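Local coordinates for protein AxyAgu115A (Amphibacillus xylanus NBRC 15112, PDB 6NPS) that is a family GH115 glycoside hydrolase, probably an alpha-glucuronidase that removes glucuronic acid side groups from arabinoglucuronoxylan, at residues V162-F174 against L461-K473. The protein carries 3 engineered substitutions. Residues are numbered along the deposited sequence; the frame is centred on the assembly and turned at random.
Sequences VSKEPSVKYRGFF and LSFFLDLAYDFDK
Tyr469 O, at the C-terminal end of helix 461-469, is gripped by several groups. Ser167 N donates to it at 3.0 Å, from well above the carbonyl plane, and two waters reach it as well. Pro166 CA adds a CH...O contact. One residue back, Ala468 O takes Val168 N. Ser167 OG lies beside its own backbone N (chi1 -48°) and accepts an almost straight bond from Phe471 N at 2.7 Å, where the next helical turn starts. A further water joins Tyr469 OH to Lys164 O and Ser163 OG, also bonded to Phe97 N.

Strand 170-174 is the first strand of the GH115 TIM barrel, and helix 461-469 follows the last, strand 446-450. The helix packs outside the barrel and runs nearly antiparallel to strand 170-174, at 163°. Arg171 lays CG and CD against Ala468 CB, each 3.6 Å away. Its chain bends at chi3 (-55°), and NH1 meets Val168 O in the guanidinium plane. Pro166 CG, toward the rim, and Tyr469 CD1 lie over the same guanidinium face. NH2 salt-bridges Glu95 and hydrogen-bonds Lys209 O. An alanine here is likely to leave Glu95 without this charge partner, Val168 O without this donor, and a gap beside Ala468. Farther along, Leu465 CD2 touches Gly172 N at 3.6 Å. Both methyls of Leu461 approach Phe173 CD2 at 3.9 Å, while Leu465 CD1 sits at that ring's edge.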
loop_
_atom_site.group_PDB
_atom_site.type_symbol
_atom_site.label_atom_id
_atom_site.label_comp_id
_atom_site.label_asym_id
_atom_site.label_seq_id
_atom_site.Cartn_x
_atom_site.Cartn_y
_atom_site.Cartn_z
ATOM N N VAL A 162 -57.066 -3.412 -31.057
ATOM C CA VAL A 162 -56.345 -2.684 -32.113
ATOM C C VAL A 162 -55.114 -2.034 -31.465
ATOM O O VAL A 162 -55.261 -1.160 -30.598
ATOM C CB VAL A 162 -57.235 -1.617 -32.778
ATOM C CG1 VAL A 162 -56.464 -0.832 -33.832
ATOM C CG2 VAL A 162 -58.526 -2.231 -33.373
ATOM N N SER A 163 -53.905 -2.465 -31.845
ATOM C CA SER A 163 -52.689 -1.925 -31.222
ATOM C C SER A 163 -52.516 -0.446 -31.597
ATOM O O SER A 163 -53.218 0.083 -32.467
ATOM C CB SER A 163 -51.470 -2.747 -31.649
ATOM O OG SER A 163 -51.227 -2.601 -33.055
ATOM N N LYS A 164 -51.536 0.227 -30.997
ATOM C CA LYS A 164 -51.276 1.636 -31.320
ATOM C C LYS A 164 -49.917 1.788 -32.011
ATOM O O LYS A 164 -49.031 0.960 -31.798
ATOM C CB LYS A 164 -51.327 2.496 -30.056
ATOM C CG LYS A 164 -52.652 2.430 -29.313
ATOM C CD LYS A 164 -52.570 3.147 -27.975
ATOM C CE LYS A 164 -53.954 3.404 -27.401
ATOM N NZ LYS A 164 -54.380 4.818 -27.590
ATOM N N GLU A 165 -49.734 2.825 -32.834
ATOM C CA GLU A 165 -48.441 2.973 -33.499
ATOM C C GLU A 165 -47.343 3.039 -32.438
ATOM O O GLU A 165 -47.560 3.604 -31.356
ATOM C CB GLU A 165 -48.414 4.232 -34.369
ATOM C CG GLU A 165 -49.074 4.041 -35.725
ATOM C CD GLU A 165 -49.089 5.305 -36.604
ATOM O OE1 GLU A 165 -49.218 6.429 -36.074
ATOM O OE2 GLU A 165 -48.958 5.164 -37.835
ATOM N N PRO A 166 -46.182 2.443 -32.683
ATOM C CA PRO A 166 -45.104 2.503 -31.681
ATOM C C PRO A 166 -44.704 3.939 -31.360
ATOM O O PRO A 166 -44.614 4.793 -32.246
ATOM C CB PRO A 166 -43.960 1.738 -32.361
ATOM C CG PRO A 166 -44.680 0.741 -33.293
ATOM C CD PRO A 166 -45.879 1.508 -33.788
ATOM N N SER A 167 -44.407 4.200 -30.074
ATOM C CA SER A 167 -44.070 5.564 -29.671
ATOM C C SER A 167 -42.758 6.021 -30.312
ATOM O O SER A 167 -42.596 7.207 -30.627
ATOM C CB SER A 167 -43.961 5.670 -28.139
ATOM O OG SER A 167 -45.060 5.082 -27.489
ATOM N N VAL A 168 -41.824 5.100 -30.553
ATOM C CA VAL A 168 -40.559 5.451 -31.188
ATOM C C VAL A 168 -40.492 4.751 -32.556
ATOM O O VAL A 168 -40.737 3.542 -32.669
ATOM C CB VAL A 168 -39.336 5.099 -30.301
ATOM C CG1 VAL A 168 -38.003 5.390 -31.079
ATOM C CG2 VAL A 168 -39.395 5.855 -28.928
ATOM N N LYS A 169 -40.139 5.505 -33.592
ATOM C CA LYS A 169 -40.282 4.979 -34.956
ATOM C C LYS A 169 -39.330 3.815 -35.261
ATOM O O LYS A 169 -39.747 2.809 -35.871
ATOM C CB LYS A 169 -40.078 6.085 -35.975
ATOM C CG LYS A 169 -40.506 5.617 -37.390
ATOM C CD LYS A 169 -40.424 6.764 -38.408
ATOM C CE LYS A 169 -40.996 6.338 -39.767
ATOM N NZ LYS A 169 -40.819 7.394 -40.824
ATOM N N TYR A 170 -38.052 3.927 -34.869
ATOM C CA TYR A 170 -37.056 2.870 -35.070
ATOM C C TYR A 170 -36.482 2.434 -33.722
ATOM O O TYR A 170 -36.015 3.276 -32.947
ATOM C CB TYR A 170 -35.931 3.362 -35.965
ATOM C CG TYR A 170 -36.426 3.864 -37.310
ATOM C CD1 TYR A 170 -36.991 2.980 -38.239
ATOM C CD2 TYR A 170 -36.361 5.224 -37.652
ATOM C CE1 TYR A 170 -37.400 3.412 -39.464
ATOM C CE2 TYR A 170 -36.798 5.669 -38.917
ATOM C CZ TYR A 170 -37.317 4.748 -39.800
ATOM O OH TYR A 170 -37.777 5.126 -41.045
ATOM N N ARG A 171 -36.495 1.123 -33.454
ATOM C CA ARG A 171 -36.296 0.608 -32.087
ATOM C C ARG A 171 -35.463 -0.662 -32.189
ATOM O O ARG A 171 -35.885 -1.613 -32.858
ATOM C CB ARG A 171 -37.634 0.270 -31.375
ATOM C CG ARG A 171 -38.753 1.332 -31.379
ATOM C CD ARG A 171 -40.134 0.739 -30.934
ATOM N NE ARG A 171 -40.543 -0.413 -31.742
ATOM C CZ ARG A 171 -40.988 -0.331 -33.002
ATOM N NH1 ARG A 171 -41.120 0.869 -33.596
ATOM N NH2 ARG A 171 -41.341 -1.446 -33.640
ATOM N N GLY A 172 -34.294 -0.704 -31.556
ATOM C CA GLY A 172 -33.544 -1.944 -31.629
ATOM C C GLY A 172 -32.253 -1.928 -30.838
ATOM O O GLY A 172 -32.085 -1.162 -29.884
ATOM N N PHE A 173 -31.323 -2.777 -31.283
ATOM C CA PHE A 173 -30.074 -2.941 -30.584
ATOM C C PHE A 173 -28.920 -3.232 -31.553
ATOM O O PHE A 173 -29.094 -3.493 -32.749
ATOM C CB PHE A 173 -30.200 -4.039 -29.505
ATOM C CG PHE A 173 -30.574 -5.432 -30.051
ATOM C CD1 PHE A 173 -29.591 -6.287 -30.605
ATOM C CD2 PHE A 173 -31.885 -5.895 -29.972
ATOM C CE1 PHE A 173 -29.923 -7.567 -31.076
ATOM C CE2 PHE A 173 -32.240 -7.187 -30.433
ATOM C CZ PHE A 173 -31.253 -8.029 -30.990
ATOM N N PHE A 174 -27.732 -3.193 -30.967
ATOM C CA PHE A 174 -26.431 -3.288 -31.633
ATOM C C PHE A 174 -25.696 -4.436 -30.955
ATOM O O PHE A 174 -25.442 -4.376 -29.741
ATOM C CB PHE A 174 -25.669 -1.970 -31.429
ATOM C CG PHE A 174 -24.242 -1.955 -31.922
ATOM C CD1 PHE A 174 -23.825 -2.771 -32.972
ATOM C CD2 PHE A 174 -23.330 -1.063 -31.350
ATOM C CE1 PHE A 174 -22.511 -2.729 -33.421
ATOM C CE2 PHE A 174 -22.012 -1.000 -31.804
ATOM C CZ PHE A 174 -21.605 -1.842 -32.848
ATOM N N LEU A 461 -32.934 -5.125 -21.931
ATOM C CA LEU A 461 -33.303 -5.014 -23.345
ATOM C C LEU A 461 -34.817 -5.095 -23.525
ATOM O O LEU A 461 -35.402 -4.349 -24.315
ATOM C CB LEU A 461 -32.587 -6.106 -24.169
ATOM C CG LEU A 461 -32.985 -6.144 -25.676
ATOM C CD1 LEU A 461 -32.633 -4.804 -26.324
ATOM C CD2 LEU A 461 -32.319 -7.328 -26.409
ATOM N N SER A 462 -35.472 -6.020 -22.819
ATOM C CA SER A 462 -36.928 -6.102 -22.883
ATOM C C SER A 462 -37.544 -4.767 -22.453
ATOM O O SER A 462 -38.469 -4.255 -23.096
ATOM C CB SER A 462 -37.424 -7.261 -21.994
ATOM O OG SER A 462 -37.032 -8.557 -22.451
ATOM N N PHE A 463 -37.018 -4.188 -21.364
ATOM C CA PHE A 463 -37.539 -2.931 -20.847
ATOM C C PHE A 463 -37.343 -1.794 -21.849
ATOM O O PHE A 463 -38.253 -0.993 -22.091
ATOM C CB PHE A 463 -36.851 -2.597 -19.504
ATOM C CG PHE A 463 -37.325 -1.276 -18.944
ATOM C CD1 PHE A 463 -38.630 -1.144 -18.534
ATOM C CD2 PHE A 463 -36.488 -0.161 -18.921
ATOM C CE1 PHE A 463 -39.128 0.077 -18.088
ATOM C CE2 PHE A 463 -36.968 1.074 -18.447
ATOM C CZ PHE A 463 -38.294 1.179 -18.036
ATOM N N PHE A 464 -36.124 -1.679 -22.390
ATOM C CA PHE A 464 -35.772 -0.618 -23.326
ATOM C C PHE A 464 -36.697 -0.643 -24.541
ATOM O O PHE A 464 -37.268 0.390 -24.930
ATOM C CB PHE A 464 -34.309 -0.809 -23.745
ATOM C CG PHE A 464 -33.754 0.287 -24.651
ATOM C CD1 PHE A 464 -33.757 0.119 -26.022
ATOM C CD2 PHE A 464 -33.154 1.414 -24.110
ATOM C CE1 PHE A 464 -33.230 1.108 -26.888
ATOM C CE2 PHE A 464 -32.633 2.419 -24.930
ATOM C CZ PHE A 464 -32.652 2.251 -26.343
ATOM N N LEU A 465 -36.931 -1.835 -25.091
ATOM C CA LEU A 465 -37.800 -1.966 -26.258
ATOM C C LEU A 465 -39.295 -1.907 -25.900
ATOM O O LEU A 465 -40.118 -1.536 -26.758
ATOM C CB LEU A 465 -37.458 -3.272 -26.995
ATOM C CG LEU A 465 -36.050 -3.238 -27.644
ATOM C CD1 LEU A 465 -35.717 -4.536 -28.337
ATOM C CD2 LEU A 465 -35.926 -2.087 -28.652
ATOM N N ASP A 466 -39.676 -2.242 -24.660
ATOM C CA ASP A 466 -41.079 -2.072 -24.274
ATOM C C ASP A 466 -41.381 -0.606 -24.062
ATOM O O ASP A 466 -42.464 -0.130 -24.403
ATOM C CB ASP A 466 -41.389 -2.850 -22.981
ATOM C CG ASP A 466 -42.001 -4.218 -23.245
ATOM O OD1 ASP A 466 -42.838 -4.312 -24.168
ATOM O OD2 ASP A 466 -41.641 -5.202 -22.531
ATOM N N LEU A 467 -40.419 0.113 -23.484
ATOM C CA LEU A 467 -40.498 1.564 -23.339
ATOM C C LEU A 467 -40.566 2.261 -24.694
ATOM O O LEU A 467 -41.391 3.166 -24.892
ATOM C CB LEU A 467 -39.273 2.037 -22.533
ATOM C CG LEU A 467 -39.230 3.523 -22.178
ATOM C CD1 LEU A 467 -40.486 3.884 -21.382
ATOM C CD2 LEU A 467 -37.942 3.830 -21.398
ATOM N N ALA A 468 -39.722 1.845 -25.650
ATOM C CA ALA A 468 -39.752 2.436 -26.992
ATOM C C ALA A 468 -41.079 2.160 -27.685
ATOM O O ALA A 468 -41.609 3.016 -28.411
ATOM C CB ALA A 468 -38.606 1.890 -27.870
ATOM N N TYR A 469 -41.628 0.965 -27.481
ATOM C CA TYR A 469 -42.842 0.590 -28.196
ATOM C C TYR A 469 -44.075 1.288 -27.634
ATOM O O TYR A 469 -44.913 1.766 -28.400
ATOM C CB TYR A 469 -42.995 -0.929 -28.154
ATOM C CG TYR A 469 -44.264 -1.458 -28.802
ATOM C CD1 TYR A 469 -44.383 -1.546 -30.197
ATOM C CD2 TYR A 469 -45.345 -1.869 -28.020
ATOM C CE1 TYR A 469 -45.559 -2.028 -30.787
ATOM C CE2 TYR A 469 -46.527 -2.360 -28.609
ATOM C CZ TYR A 469 -46.614 -2.435 -29.986
ATOM O OH TYR A 469 -47.765 -2.921 -30.546
ATOM N N ASP A 470 -44.214 1.366 -26.303
ATOM C CA ASP A 470 -45.431 1.916 -25.649
ATOM C C ASP A 470 -44.998 2.876 -24.546
ATOM O O ASP A 470 -44.937 2.536 -23.354
ATOM C CB ASP A 470 -46.334 0.799 -25.102
ATOM C CG ASP A 470 -47.741 1.296 -24.708
ATOM O OD1 ASP A 470 -47.961 2.522 -24.579
ATOM O OD2 ASP A 470 -48.622 0.432 -24.513
ATOM N N PHE A 471 -44.671 4.096 -24.956
ATOM C CA PHE A 471 -44.156 5.052 -23.983
ATOM C C PHE A 471 -45.258 5.514 -23.030
ATOM O O PHE A 471 -44.983 5.881 -21.885
ATOM C CB PHE A 471 -43.520 6.229 -24.729
ATOM C CG PHE A 471 -42.689 7.092 -23.870
ATOM C CD1 PHE A 471 -41.372 6.739 -23.593
ATOM C CD2 PHE A 471 -43.227 8.247 -23.304
ATOM C CE1 PHE A 471 -40.584 7.537 -22.775
ATOM C CE2 PHE A 471 -42.457 9.063 -22.475
ATOM C CZ PHE A 471 -41.154 8.714 -22.206
ATOM N N ASP A 472 -46.510 5.494 -23.473
ATOM C CA ASP A 472 -47.579 5.922 -22.579
ATOM C C ASP A 472 -47.765 4.947 -21.425
ATOM O O ASP A 472 -48.087 5.373 -20.306
ATOM C CB ASP A 472 -48.868 6.111 -23.359
ATOM C CG ASP A 472 -48.740 7.222 -24.403
ATOM O OD1 ASP A 472 -47.961 8.178 -24.166
ATOM O OD2 ASP A 472 -49.398 7.133 -25.464
ATOM N N LYS A 473 -47.519 3.649 -21.650
ATOM C CA LYS A 473 -47.615 2.691 -20.551
ATOM C C LYS A 473 -46.412 2.766 -19.608
ATOM O O LYS A 473 -46.576 2.640 -18.379
ATOM C CB LYS A 473 -47.759 1.270 -21.096
ATOM C CG LYS A 473 -48.178 0.279 -20.014
ATOM C CD LYS A 473 -47.986 -1.177 -20.430
ATOM C CE LYS A 473 -48.597 -1.452 -21.798
ATOM N NZ LYS A 473 -48.231 -2.810 -22.320
HETATM O O HOH W 1 -48.629 -1.599 -32.786
HETATM O O HOH W 2 -47.562 1.085 -29.176
HETATM O O HOH W 3 -47.553 3.356 -28.704
HETATM O O HOH W 4 -47.886 4.433 -26.416
HETATM O O HOH W 5 -39.691 -2.016 -29.293
#